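PhiAB6 tailspike (Unidentified phage, PDB 5JS4) probably binds and fragments the exopolysaccharide of its Acinetobacter baumannii host as a trimeric beta-helical tailspike. Local coordinates at residues C302-Y310 / I364-F372; S446-V456 / K470-T481. All coordinates share one frame; numbering follows the deposited sequence.

In the fold
Both contacts lie in the right-handed parallel beta-helix of the tailspike, about 24 Å apart between centres, and they do not touch. Contact 1 (302-310 with 364-372) is the more buried: a loop and the start of helix 307-312 rest on the outer side of strand 362-370, near a second subunit and a malonic acid pocket. Its chemistry is mostly apolar, with one hydrogen bond across. Contact 2 (446-456 with 470-481) joins two successive coils directly, strand 451-453 beside 478-480, through a ladder of backbone bonds. It is only partly buried, with aliphatic side chains on one face and charges and waters on the other.

Contact 1: residues C302-Y310 / I364-F372; sequences CGKVSEFYY and IDHITLINF
A pocket holding malonic acid, probably from the crystallisation liquor, borders this contact through Tyr310 and Ile370, where a loop and the first turn of a helix lie against a beta-helix strand. At the other end, Cys302 packs on the corner at His366: its CB is 3.4 Å from the carbonyl O of His366. With SG anti to the backbone N (chi1 175°), the sulfur reaches along the strand to within 3.4 Å of OG1 of Thr368. That hydroxyl donates a hydrogen bond of 2.8 Å to the carbonyl O of Gly303, lying in the carbonyl plane with a C=O...donor angle of 152°. The bond ties the loop to the strand, while the methyl CG2 of Thr368 turns to Val305 and meets its CG2 at 3.8 Å. The other methyl of Val305, CG1, lies 4.0 Å from CG1 of Ile370, the two side chains running antiparallel alongside each other. Tyr310 and Ile370 reach toward each other: the Tyr310 OH is 3.6 Å from CG1 of Ile370, and its CE1 is 3.8 Å from the terminal CD1, which meets the ring obliquely. Ser306, at the N-cap position, sets its carbonyl O over the centre of one face of the Tyr310 ring. Arg343, Asn371 and Tyr394 complete the pocket, and Asn371 ND2 hydrogen-bonds the malonate. Near the corner, Cys302 and His366 also pack on Asn363 and Asp365 of a second subunit. A loop and short helix laid over the outer side of a strand, beside a small-molecule pocket, here decorate the right-handed parallel beta-helix of a trimeric tailspike.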
loop_
_atom_site.group_PDB
_atom_site.type_symbol
_atom_site.label_atom_id
_atom_site.label_comp_id
_atom_site.label_asym_id
_atom_site.label_seq_id
_atom_site.Cartn_x
_atom_site.Cartn_y
_atom_site.Cartn_z
ATOM N N CYS A 302 -13.320 3.030 24.852
ATOM C CA CYS A 302 -12.347 3.888 24.208
ATOM C C CYS A 302 -13.055 5.198 23.895
ATOM O O CYS A 302 -13.822 5.292 22.935
ATOM C CB CYS A 302 -11.844 3.213 22.933
ATOM S SG CYS A 302 -10.727 4.212 21.936
ATOM N N GLY A 303 -12.816 6.204 24.731
ATOM C CA GLY A 303 -13.569 7.451 24.667
ATOM C C GLY A 303 -12.840 8.563 23.943
ATOM O O GLY A 303 -11.688 8.417 23.537
ATOM N N LYS A 304 -13.529 9.687 23.772
ATOM C CA LYS A 304 -12.885 10.894 23.281
ATOM C C LYS A 304 -12.083 11.509 24.421
ATOM O O LYS A 304 -12.161 11.058 25.571
ATOM C CB LYS A 304 -13.916 11.890 22.740
ATOM C CG LYS A 304 -14.780 11.322 21.624
ATOM C CD LYS A 304 -15.725 12.362 21.041
ATOM C CE LYS A 304 -16.755 11.721 20.127
ATOM N NZ LYS A 304 -17.853 12.664 19.774
ATOM N N VAL A 305 -11.310 12.536 24.096
ATOM C CA VAL A 305 -10.437 13.188 25.063
ATOM C C VAL A 305 -11.236 14.303 25.733
ATOM O O VAL A 305 -11.116 15.478 25.386
ATOM C CB VAL A 305 -9.151 13.697 24.377
ATOM C CG1 VAL A 305 -8.207 14.350 25.377
ATOM C CG2 VAL A 305 -8.448 12.536 23.682
ATOM N N SER A 306 -12.079 13.906 26.685
ATOM C CA SER A 306 -12.939 14.845 27.399
ATOM C C SER A 306 -13.400 14.280 28.741
ATOM O O SER A 306 -13.489 13.060 28.921
ATOM C CB SER A 306 -14.158 15.214 26.546
ATOM O OG SER A 306 -15.064 14.130 26.441
ATOM N N GLU A 307 -13.705 15.183 29.669
ATOM C CA GLU A 307 -14.160 14.808 31.011
ATOM C C GLU A 307 -15.421 13.945 30.976
ATOM O O GLU A 307 -15.608 13.086 31.839
ATOM C CB GLU A 307 -14.407 16.056 31.870
ATOM C CG GLU A 307 -13.158 16.873 32.175
ATOM C CD GLU A 307 -12.163 16.159 33.074
ATOM O OE1 GLU A 307 -12.577 15.340 33.922
ATOM O OE2 GLU A 307 -10.951 16.427 32.937
ATOM N N PHE A 308 -16.276 14.175 29.979
ATOM C CA PHE A 308 -17.489 13.381 29.796
ATOM C C PHE A 308 -17.161 11.890 29.773
ATOM O O PHE A 308 -17.814 11.099 30.450
ATOM C CB PHE A 308 -18.219 13.785 28.508
ATOM C CG PHE A 308 -19.439 12.953 28.212
ATOM C CD1 PHE A 308 -20.663 13.259 28.789
ATOM C CD2 PHE A 308 -19.364 11.864 27.353
ATOM C CE1 PHE A 308 -21.788 12.496 28.515
ATOM C CE2 PHE A 308 -20.484 11.096 27.079
ATOM C CZ PHE A 308 -21.698 11.413 27.660
ATOM N N TYR A 309 -16.142 11.511 29.008
ATOM C CA TYR A 309 -15.777 10.099 28.893
ATOM C C TYR A 309 -14.944 9.616 30.085
ATOM O O TYR A 309 -15.109 8.475 30.517
ATOM C CB TYR A 309 -15.130 9.802 27.523
ATOM C CG TYR A 309 -16.151 9.973 26.411
ATOM C CD1 TYR A 309 -17.156 9.025 26.212
ATOM C CD2 TYR A 309 -16.162 11.113 25.610
ATOM C CE1 TYR A 309 -18.123 9.196 25.234
ATOM C CE2 TYR A 309 -17.120 11.287 24.622
ATOM C CZ TYR A 309 -18.101 10.330 24.439
ATOM O OH TYR A 309 -19.062 10.512 23.468
ATOM N N TYR A 310 -14.101 10.480 30.655
ATOM C CA TYR A 310 -13.323 10.095 31.844
ATOM C C TYR A 310 -14.246 9.739 33.012
ATOM O O TYR A 310 -13.966 8.813 33.773
ATOM C CB TYR A 310 -12.362 11.199 32.315
ATOM C CG TYR A 310 -11.498 11.845 31.252
ATOM C CD1 TYR A 310 -11.096 11.150 30.112
ATOM C CD2 TYR A 310 -11.051 13.154 31.413
ATOM C CE1 TYR A 310 -10.305 11.757 29.149
ATOM C CE2 TYR A 310 -10.261 13.768 30.457
ATOM C CZ TYR A 310 -9.889 13.066 29.330
ATOM O OH TYR A 310 -9.101 13.674 28.381
ATOM N N ILE A 364 -2.438 -4.274 20.691
ATOM C CA ILE A 364 -2.913 -3.057 21.331
ATOM C C ILE A 364 -3.881 -2.402 20.366
ATOM O O ILE A 364 -3.517 -2.115 19.229
ATOM C CB ILE A 364 -1.753 -2.098 21.658
ATOM C CG1 ILE A 364 -0.799 -2.755 22.665
ATOM C CG2 ILE A 364 -2.294 -0.781 22.202
ATOM C CD1 ILE A 364 0.525 -2.039 22.833
ATOM N N ASP A 365 -5.117 -2.177 20.805
ATOM C CA ASP A 365 -6.102 -1.547 19.932
ATOM C C ASP A 365 -7.235 -0.865 20.675
ATOM O O ASP A 365 -7.636 -1.288 21.760
ATOM C CB ASP A 365 -6.677 -2.559 18.945
ATOM C CG ASP A 365 -7.387 -3.696 19.628
ATOM O OD1 ASP A 365 -6.704 -4.649 20.024
ATOM O OD2 ASP A 365 -8.629 -3.647 19.753
ATOM N N HIS A 366 -7.752 0.190 20.053
ATOM C CA HIS A 366 -8.884 0.947 20.578
ATOM C C HIS A 366 -8.570 1.475 21.966
ATOM O O HIS A 366 -9.208 1.104 22.954
ATOM C CB HIS A 366 -10.157 0.099 20.558
ATOM C CG HIS A 366 -10.563 -0.327 19.182
ATOM N ND1 HIS A 366 -11.510 0.348 18.444
ATOM C CD2 HIS A 366 -10.128 -1.341 18.398
ATOM C CE1 HIS A 366 -11.654 -0.243 17.271
ATOM N NE2 HIS A 366 -10.826 -1.269 17.217
ATOM N N ILE A 367 -7.561 2.342 22.021
ATOM C CA ILE A 367 -7.176 2.993 23.264
ATOM C C ILE A 367 -7.116 4.507 23.104
ATOM O O ILE A 367 -6.891 5.031 22.008
ATOM C CB ILE A 367 -5.831 2.463 23.818
ATOM C CG1 ILE A 367 -4.653 2.813 22.893
ATOM C CG2 ILE A 367 -5.921 0.958 24.047
ATOM C CD1 ILE A 367 -3.294 2.510 23.491
ATOM N N THR A 368 -7.335 5.189 24.221
ATOM C CA THR A 368 -7.186 6.630 24.317
ATOM C C THR A 368 -6.341 6.907 25.550
ATOM O O THR A 368 -6.734 6.548 26.659
ATOM C CB THR A 368 -8.552 7.318 24.446
ATOM O OG1 THR A 368 -9.362 6.960 23.324
ATOM C CG2 THR A 368 -8.404 8.833 24.493
ATOM N N LEU A 369 -5.181 7.528 25.347
ATOM C CA LEU A 369 -4.260 7.836 26.442
ATOM C C LEU A 369 -4.010 9.330 26.495
ATOM O O LEU A 369 -3.778 9.962 25.463
ATOM C CB LEU A 369 -2.939 7.088 26.278
ATOM C CG LEU A 369 -3.046 5.562 26.185
ATOM C CD1 LEU A 369 -1.667 4.946 26.026
ATOM C CD2 LEU A 369 -3.742 4.966 27.398
ATOM N N ILE A 370 -4.063 9.880 27.707
ATOM C CA ILE A 370 -4.043 11.327 27.919
ATOM C C ILE A 370 -2.982 11.694 28.958
ATOM O O ILE A 370 -3.004 11.190 30.081
ATOM C CB ILE A 370 -5.424 11.845 28.375
ATOM C CG1 ILE A 370 -6.545 11.313 27.467
ATOM C CG2 ILE A 370 -5.456 13.367 28.381
ATOM C CD1 ILE A 370 -7.190 10.030 27.946
ATOM N N ASN A 371 -2.081 12.597 28.574
ATOM C CA ASN A 371 -0.925 12.992 29.391
ATOM C C ASN A 371 0.061 11.826 29.533
ATOM O O ASN A 371 0.201 11.036 28.600
ATOM C CB ASN A 371 -1.358 13.591 30.744
ATOM C CG ASN A 371 -2.288 14.779 30.584
ATOM O OD1 ASN A 371 -2.083 15.628 29.714
ATOM N ND2 ASN A 371 -3.315 14.847 31.420
ATOM N N PHE A 372 0.732 11.721 30.681
ATOM C CA PHE A 372 1.858 10.800 30.901
ATOM C C PHE A 372 3.134 11.289 30.216
ATOM O O PHE A 372 3.100 12.133 29.317
ATOM C CB PHE A 372 1.560 9.359 30.455
ATOM C CG PHE A 372 0.447 8.696 31.213
ATOM C CD1 PHE A 372 0.674 8.134 32.463
ATOM C CD2 PHE A 372 -0.825 8.603 30.662
ATOM C CE1 PHE A 372 -0.350 7.509 33.157
ATOM C CE2 PHE A 372 -1.851 7.980 31.351
ATOM C CZ PHE A 372 -1.615 7.434 32.599
#

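Contact 2: residues S446-V456 / K470-T481; sequences SMNGGIKARTV and KTATSKDWLEVT
Lys470 opens the contact with its backbone N bonded to the carbonyl O of Met447, while its amine makes a salt bridge to Asp424. Next, the side-chain amide of Asn448 grips the turn. Its OD1 accepts from Thr471 N at 2.8 Å, in the carbonyl plane on a lone pair, and from Ala472 N at 2.9 Å, which sits 45° out of that plane. Its ND2 hydrogen-bonds Asp424 O and gives only a weak bond to Thr471 OG1. Lys475 bends at chi2 and chi3 (-62° and -63°), folding its methylenes over the backbone of Asn448 and Gly449, with CE 3.6 Å from the carbonyl O of Asn448; its NZ forms a 3.1 Å salt bridge with Glu479 OE2. A water donates to Asp476 O and to that same OE2 and accepts from Gly450 N. From Trp477 onward the chains pair in parallel, Trp477 O taking the N-H of Ile451. Leu478 CD1 packs 3.8 Å from Ile451 CG2 on the buried face. Glu479 bonds through its N to Ile451 O and through its O to Ala453 N. On the other face its extended side chain lies across Lys452; its OE1 is 4.0 Å from Lys452 NZ, too far for a salt bridge, and a second water links the two. Val480 CG2 meets Val456 CG2 at 3.6 Å, back on the buried side. Thr481 N closes the ladder on Ala453 O, its methyl CG2 being 3.8 Å from Lys452 CE. Parallel strands of successive coils paired in register, with aliphatic side chains stacked inside and here a lysine beside a glutamate outside, are the hallmark of the parallel beta-helix.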
loop_
_atom_site.group_PDB
_atom_site.type_symbol
_atom_site.label_atom_id
_atom_site.label_comp_id
_atom_site.label_asym_id
_atom_site.label_seq_id
_atom_site.Cartn_x
_atom_site.Cartn_y
_atom_site.Cartn_z
ATOM N N SER A 446 0.276 19.116 16.090
ATOM C CA SER A 446 0.921 19.925 17.125
ATOM C C SER A 446 1.789 19.081 18.062
ATOM O O SER A 446 1.659 19.153 19.282
ATOM C CB SER A 446 -0.126 20.722 17.910
ATOM O OG SER A 446 -0.844 21.589 17.050
ATOM N N MET A 447 2.659 18.265 17.473
ATOM C CA MET A 447 3.680 17.534 18.222
ATOM C C MET A 447 4.988 18.318 18.131
ATOM O O MET A 447 5.074 19.294 17.393
ATOM C CB MET A 447 3.880 16.133 17.637
ATOM C CG MET A 447 2.635 15.254 17.624
ATOM S SD MET A 447 2.056 14.759 19.259
ATOM C CE MET A 447 3.413 13.742 19.835
ATOM N N ASN A 448 6.004 17.891 18.876
ATOM C CA ASN A 448 7.347 18.470 18.749
ATOM C C ASN A 448 8.340 17.494 18.122
ATOM O O ASN A 448 9.553 17.689 18.189
ATOM C CB ASN A 448 7.850 18.957 20.110
ATOM C CG ASN A 448 7.309 20.326 20.474
ATOM O OD1 ASN A 448 6.980 21.128 19.600
ATOM N ND2 ASN A 448 7.215 20.602 21.770
ATOM N N GLY A 449 7.811 16.450 17.495
ATOM C CA GLY A 449 8.629 15.448 16.832
ATOM C C GLY A 449 7.742 14.344 16.300
ATOM O O GLY A 449 6.650 14.122 16.818
ATOM N N GLY A 450 8.210 13.664 15.258
ATOM C CA GLY A 450 7.463 12.567 14.649
ATOM C C GLY A 450 7.954 11.230 15.161
ATOM O O GLY A 450 7.926 10.973 16.368
ATOM N N ILE A 451 8.390 10.378 14.236
ATOM C CA ILE A 451 9.011 9.103 14.568
ATOM C C ILE A 451 10.521 9.283 14.515
ATOM O O ILE A 451 11.065 9.701 13.490
ATOM C CB ILE A 451 8.588 8.000 13.578
ATOM C CG1 ILE A 451 7.092 7.710 13.734
ATOM C CG2 ILE A 451 9.397 6.724 13.798
ATOM C CD1 ILE A 451 6.479 6.979 12.559
ATOM N N LYS A 452 11.189 8.965 15.623
ATOM C CA LYS A 452 12.639 9.046 15.717
ATOM C C LYS A 452 13.207 7.655 15.977
ATOM O O LYS A 452 12.671 6.901 16.788
ATOM C CB LYS A 452 13.050 10.006 16.834
ATOM C CG LYS A 452 14.550 10.238 16.943
ATOM C CD LYS A 452 14.878 11.169 18.098
ATOM C CE LYS A 452 16.374 11.391 18.219
ATOM N NZ LYS A 452 16.705 12.355 19.304
ATOM N N ALA A 453 14.285 7.324 15.271
ATOM C CA ALA A 453 14.970 6.046 15.435
ATOM C C ALA A 453 16.435 6.185 15.043
ATOM O O ALA A 453 16.801 7.109 14.318
ATOM C CB ALA A 453 14.296 4.974 14.591
ATOM N N ARG A 454 17.270 5.269 15.527
ATOM C CA ARG A 454 18.669 5.209 15.107
ATOM C C ARG A 454 18.800 4.635 13.700
ATOM O O ARG A 454 19.558 5.154 12.878
ATOM C CB ARG A 454 19.491 4.367 16.081
ATOM C CG ARG A 454 20.989 4.437 15.828
ATOM C CD ARG A 454 21.763 3.724 16.922
ATOM N NE ARG A 454 21.557 2.280 16.883
ATOM C CZ ARG A 454 22.061 1.419 17.765
ATOM N NH1 ARG A 454 22.809 1.847 18.779
ATOM N NH2 ARG A 454 21.816 0.122 17.636
ATOM N N THR A 455 18.067 3.552 13.449
ATOM C CA THR A 455 18.079 2.855 12.168
ATOM C C THR A 455 16.650 2.515 11.789
ATOM O O THR A 455 15.878 2.046 12.627
ATOM C CB THR A 455 18.876 1.538 12.253
ATOM O OG1 THR A 455 20.237 1.823 12.595
ATOM C CG2 THR A 455 18.835 0.756 10.937
ATOM N N VAL A 456 16.314 2.761 10.527
ATOM C CA VAL A 456 15.030 2.373 9.959
ATOM C C VAL A 456 15.326 1.617 8.669
ATOM O O VAL A 456 15.746 2.211 7.671
ATOM C CB VAL A 456 14.138 3.600 9.697
ATOM C CG1 VAL A 456 12.848 3.198 8.996
ATOM C CG2 VAL A 456 13.823 4.308 11.003
ATOM N N LYS A 470 4.046 21.971 18.245
ATOM C CA LYS A 470 3.605 22.551 19.517
ATOM C C LYS A 470 4.429 23.786 19.882
ATOM O O LYS A 470 3.873 24.871 20.076
ATOM C CB LYS A 470 3.660 21.516 20.645
ATOM C CG LYS A 470 2.841 21.914 21.863
ATOM C CD LYS A 470 2.613 20.751 22.815
ATOM C CE LYS A 470 1.660 21.155 23.931
ATOM N NZ LYS A 470 1.509 20.105 24.974
ATOM N N THR A 471 5.745 23.609 19.978
ATOM C CA THR A 471 6.676 24.722 20.218
ATOM C C THR A 471 7.860 24.754 19.243
ATOM O O THR A 471 8.470 25.806 19.056
ATOM C CB THR A 471 7.228 24.711 21.659
ATOM O OG1 THR A 471 7.937 23.491 21.902
ATOM C CG2 THR A 471 6.097 24.861 22.672
ATOM N N ALA A 472 8.192 23.616 18.632
ATOM C CA ALA A 472 9.264 23.558 17.635
ATOM C C ALA A 472 8.901 24.363 16.390
ATOM O O ALA A 472 7.728 24.624 16.131
ATOM C CB ALA A 472 9.561 22.113 17.261
ATOM N N THR A 473 9.916 24.769 15.631
ATOM C CA THR A 473 9.706 25.539 14.404
ATOM C C THR A 473 9.805 24.668 13.152
ATOM O O THR A 473 9.115 24.923 12.167
ATOM C CB THR A 473 10.706 26.705 14.288
ATOM O OG1 THR A 473 12.044 26.208 14.407
ATOM C CG2 THR A 473 10.451 27.732 15.378
ATOM N N SER A 474 10.660 23.646 13.194
ATOM C CA SER A 474 10.849 22.742 12.057
ATOM C C SER A 474 11.230 21.341 12.535
ATOM O O SER A 474 12.145 21.190 13.335
ATOM C CB SER A 474 11.940 23.292 11.135
ATOM O OG SER A 474 11.971 22.604 9.899
ATOM N N LYS A 475 10.522 20.322 12.050
ATOM C CA LYS A 475 10.827 18.929 12.390
ATOM C C LYS A 475 10.520 18.010 11.213
ATOM O O LYS A 475 9.513 18.190 10.532
ATOM C CB LYS A 475 10.005 18.464 13.602
ATOM C CG LYS A 475 10.401 19.064 14.948
ATOM C CD LYS A 475 11.824 18.719 15.378
ATOM C CE LYS A 475 12.033 17.227 15.591
ATOM N NZ LYS A 475 13.403 16.920 16.092
ATOM N N ASP A 476 11.385 17.024 10.982
ATOM C CA ASP A 476 11.105 15.970 10.006
ATOM C C ASP A 476 10.061 15.017 10.578
ATOM O O ASP A 476 10.094 14.698 11.766
ATOM C CB ASP A 476 12.370 15.172 9.666
ATOM C CG ASP A 476 13.312 15.914 8.732
ATOM O OD1 ASP A 476 12.837 16.608 7.807
ATOM O OD2 ASP A 476 14.539 15.777 8.910
ATOM N N TRP A 477 9.142 14.549 9.735
ATOM C CA TRP A 477 8.131 13.585 10.176
ATOM C C TRP A 477 8.781 12.256 10.583
ATOM O O TRP A 477 8.296 11.567 11.482
ATOM C CB TRP A 477 7.074 13.368 9.083
ATOM C CG TRP A 477 7.564 12.596 7.901
ATOM C CD1 TRP A 477 8.188 13.093 6.795
ATOM C CD2 TRP A 477 7.481 11.181 7.712
ATOM N NE1 TRP A 477 8.502 12.076 5.930
ATOM C CE2 TRP A 477 8.080 10.890 6.469
ATOM C CE3 TRP A 477 6.965 10.129 8.477
ATOM C CZ2 TRP A 477 8.168 9.590 5.968
ATOM C CZ3 TRP A 477 7.054 8.838 7.977
ATOM C CH2 TRP A 477 7.654 8.583 6.736
ATOM N N LEU A 478 9.873 11.914 9.901
ATOM C CA LEU A 478 10.683 10.741 10.204
ATOM C C LEU A 478 12.122 11.201 10.372
ATOM O O LEU A 478 12.693 11.829 9.475
ATOM C CB LEU A 478 10.582 9.703 9.083
ATOM C CG LEU A 478 11.423 8.428 9.226
ATOM C CD1 LEU A 478 10.965 7.586 10.407
ATOM C CD2 LEU A 478 11.368 7.612 7.944
ATOM N N GLU A 479 12.693 10.867 11.525
ATOM C CA GLU A 479 14.005 11.328 11.944
ATOM C C GLU A 479 14.864 10.096 12.227
ATOM O O GLU A 479 14.647 9.401 13.215
ATOM C CB GLU A 479 13.812 12.182 13.199
ATOM C CG GLU A 479 15.057 12.733 13.864
ATOM C CD GLU A 479 14.722 13.611 15.065
ATOM O OE1 GLU A 479 15.655 14.011 15.784
ATOM O OE2 GLU A 479 13.524 13.903 15.304
ATOM N N VAL A 480 15.814 9.810 11.340
ATOM C CA VAL A 480 16.707 8.662 11.499
ATOM C C VAL A 480 18.117 9.193 11.733
ATOM O O VAL A 480 18.666 9.897 10.888
ATOM C CB VAL A 480 16.674 7.734 10.267
ATOM C CG1 VAL A 480 17.469 6.458 10.531
ATOM C CG2 VAL A 480 15.234 7.391 9.894
ATOM N N THR A 481 18.698 8.856 12.882
ATOM C CA THR A 481 19.920 9.520 13.344
ATOM C C THR A 481 21.222 8.872 12.863
ATOM O O THR A 481 22.246 9.549 12.759
ATOM C CB THR A 481 19.957 9.621 14.884
ATOM O OG1 THR A 481 20.057 8.312 15.454
ATOM C CG2 THR A 481 18.711 10.320 15.414
HETATM O O HOH W 1 10.750 14.356 14.414
HETATM O O HOH W 2 15.203 15.004 18.551
#